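Local coordinates for protein hydroxyethylthiazole kinase (PDB 3HPD) that probably phosphorylates the hydroxyl group of 4-methyl-5-beta-hydroxyethylthiazole with ATP, a magnesium-dependent step on the way to thiamine diphosphate, at residues N28-A33 with P41-A46. Residues are numbered along the deposited sequence; the frame is centred on the assembly and turned at random.
Sequences NTTANA and PVMAHA
Met-43 sets CG beside its own backbone N (chi1 -84°), bends at chi2 (59°) and then runs extended, which carries CE to Thr-30 and Ala-31. Thr-30 turns OG1 between its backbone N and carbonyl carbon, where it reaches back to Val-26 O and also faces Met-43 CE. The contact packs the helix on the second strand of a beta-alpha-beta unit of the ribokinase-like fold, made of strand 17-21, helix 27-37 and strand 40-43. Helix segment 28-33 and strand 41-43 run nearly antiparallel, at 157°, with their axes 8.4 Å apart at closest approach. No hydrogen bond links the two segments; the join is mostly apolar.

The CE methyl of Met-43 ends against the helix. It lies 3.8 Å from Ala-31 N and 3.9 Å from Ala-31 CB. Pro-41 packs two residues earlier on the same helix-facing side of the strand. Its ring carbon CG sits 3.6 Å from Ala-31 O and 3.9 Å from Ala-31 CB. Ala-31 thus meets both strand side chains, and its short side chain is consistent with their reaching its backbone N and O. Val-42, between them, points away, and its backbone bonds to Val-18 and Asn-20.

Met-43 is a predicted substrate-binding residue, so the contact borders the probable thiazole site. Thr-30 OG1 is hydrogen-bonded to Val-26 O, one helical turn back, and meets Met-43 CE at 3.3 Å.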
loop_
_atom_site.group_PDB
_atom_site.type_symbol
_atom_site.label_atom_id
_atom_site.label_comp_id
_atom_site.label_asym_id
_atom_site.label_seq_id
_atom_site.Cartn_x
_atom_site.Cartn_y
_atom_site.Cartn_z
ATOM N N ASN A 28 -1.773 3.676 -2.349
ATOM C CA ASN A 28 -1.691 3.112 -3.696
ATOM C C ASN A 28 -3.049 2.981 -4.355
ATOM O O ASN A 28 -3.261 3.278 -5.530
ATOM C CB ASN A 28 -1.055 1.729 -3.612
ATOM C CG ASN A 28 -0.805 1.127 -4.967
ATOM O OD1 ASN A 28 -1.625 0.376 -5.496
ATOM N ND2 ASN A 28 0.327 1.475 -5.554
ATOM N N THR A 29 -3.961 2.502 -3.542
ATOM C CA THR A 29 -5.322 2.242 -3.906
ATOM C C THR A 29 -6.069 3.484 -4.458
ATOM O O THR A 29 -6.664 3.429 -5.545
ATOM C CB THR A 29 -5.943 1.593 -2.648
ATOM O OG1 THR A 29 -6.290 0.233 -2.927
ATOM C CG2 THR A 29 -7.050 2.377 -2.127
ATOM N N THR A 30 -6.008 4.615 -3.759
ATOM C CA THR A 30 -6.689 5.818 -4.248
ATOM C C THR A 30 -5.952 6.450 -5.430
ATOM O O THR A 30 -6.570 7.091 -6.288
ATOM C CB THR A 30 -6.864 6.878 -3.129
ATOM O OG1 THR A 30 -5.587 7.242 -2.593
ATOM C CG2 THR A 30 -7.743 6.327 -2.014
ATOM N N ALA A 31 -4.634 6.267 -5.480
ATOM C CA ALA A 31 -3.841 6.803 -6.579
ATOM C C ALA A 31 -4.237 6.083 -7.861
ATOM O O ALA A 31 -4.445 6.712 -8.899
ATOM C CB ALA A 31 -2.356 6.603 -6.313
ATOM N N ASN A 32 -4.345 4.759 -7.785
ATOM C CA ASN A 32 -4.722 3.981 -8.953
ATOM C C ASN A 32 -6.178 4.188 -9.344
ATOM O O ASN A 32 -6.530 4.062 -10.516
ATOM C CB ASN A 32 -4.432 2.497 -8.732
ATOM C CG ASN A 32 -2.978 2.157 -8.975
ATOM O OD1 ASN A 32 -2.347 2.725 -9.869
ATOM N ND2 ASN A 32 -2.443 1.225 -8.197
ATOM N N ALA A 33 -7.028 4.503 -8.372
ATOM C CA ALA A 33 -8.431 4.754 -8.676
ATOM C C ALA A 33 -8.495 6.042 -9.499
ATOM O O ALA A 33 -9.217 6.121 -10.495
ATOM C CB ALA A 33 -9.240 4.895 -7.388
ATOM N N PRO A 41 -2.959 11.628 -9.746
ATOM C CA PRO A 41 -2.801 11.805 -8.304
ATOM C C PRO A 41 -1.401 12.256 -7.918
ATOM O O PRO A 41 -0.441 12.065 -8.661
ATOM C CB PRO A 41 -3.068 10.410 -7.773
ATOM C CG PRO A 41 -2.336 9.567 -8.796
ATOM C CD PRO A 41 -2.757 10.213 -10.120
ATOM N N VAL A 42 -1.305 12.868 -6.748
ATOM C CA VAL A 42 -0.026 13.263 -6.188
ATOM C C VAL A 42 -0.218 13.213 -4.684
ATOM O O VAL A 42 -1.108 13.870 -4.139
ATOM C CB VAL A 42 0.442 14.681 -6.623
ATOM C CG1 VAL A 42 -0.556 15.746 -6.196
ATOM C CG2 VAL A 42 1.816 14.965 -6.012
ATOM N N MET A 43 0.582 12.384 -4.023
ATOM C CA MET A 43 0.520 12.251 -2.575
ATOM C C MET A 43 1.713 12.988 -1.977
ATOM O O MET A 43 2.864 12.668 -2.276
ATOM C CB MET A 43 0.561 10.773 -2.167
ATOM C CG MET A 43 -0.792 10.060 -2.207
ATOM S SD MET A 43 -1.575 10.065 -3.828
ATOM C CE MET A 43 -3.078 9.146 -3.477
ATOM N N ALA A 44 1.435 13.990 -1.148
ATOM C CA ALA A 44 2.486 14.776 -0.514
ATOM C C ALA A 44 1.959 15.362 0.788
ATOM O O ALA A 44 0.791 15.748 0.878
ATOM C CB ALA A 44 2.945 15.887 -1.444
ATOM N N HIS A 45 2.824 15.445 1.792
ATOM C CA HIS A 45 2.415 15.963 3.091
ATOM C C HIS A 45 3.448 16.871 3.761
ATOM O O HIS A 45 3.118 17.597 4.694
ATOM C CB HIS A 45 2.115 14.795 4.033
ATOM C CG HIS A 45 3.318 13.961 4.349
ATOM N ND1 HIS A 45 3.880 13.094 3.439
ATOM C CD2 HIS A 45 4.103 13.913 5.452
ATOM C CE1 HIS A 45 4.965 12.548 3.967
ATOM N NE2 HIS A 45 5.121 13.029 5.185
ATOM N N ALA A 46 4.694 16.823 3.301
ATOM C CA ALA A 46 5.746 17.631 3.916
ATOM C C ALA A 46 5.408 19.116 3.929
ATOM O O ALA A 46 5.082 19.701 2.895
ATOM C CB ALA A 46 7.080 17.400 3.202
#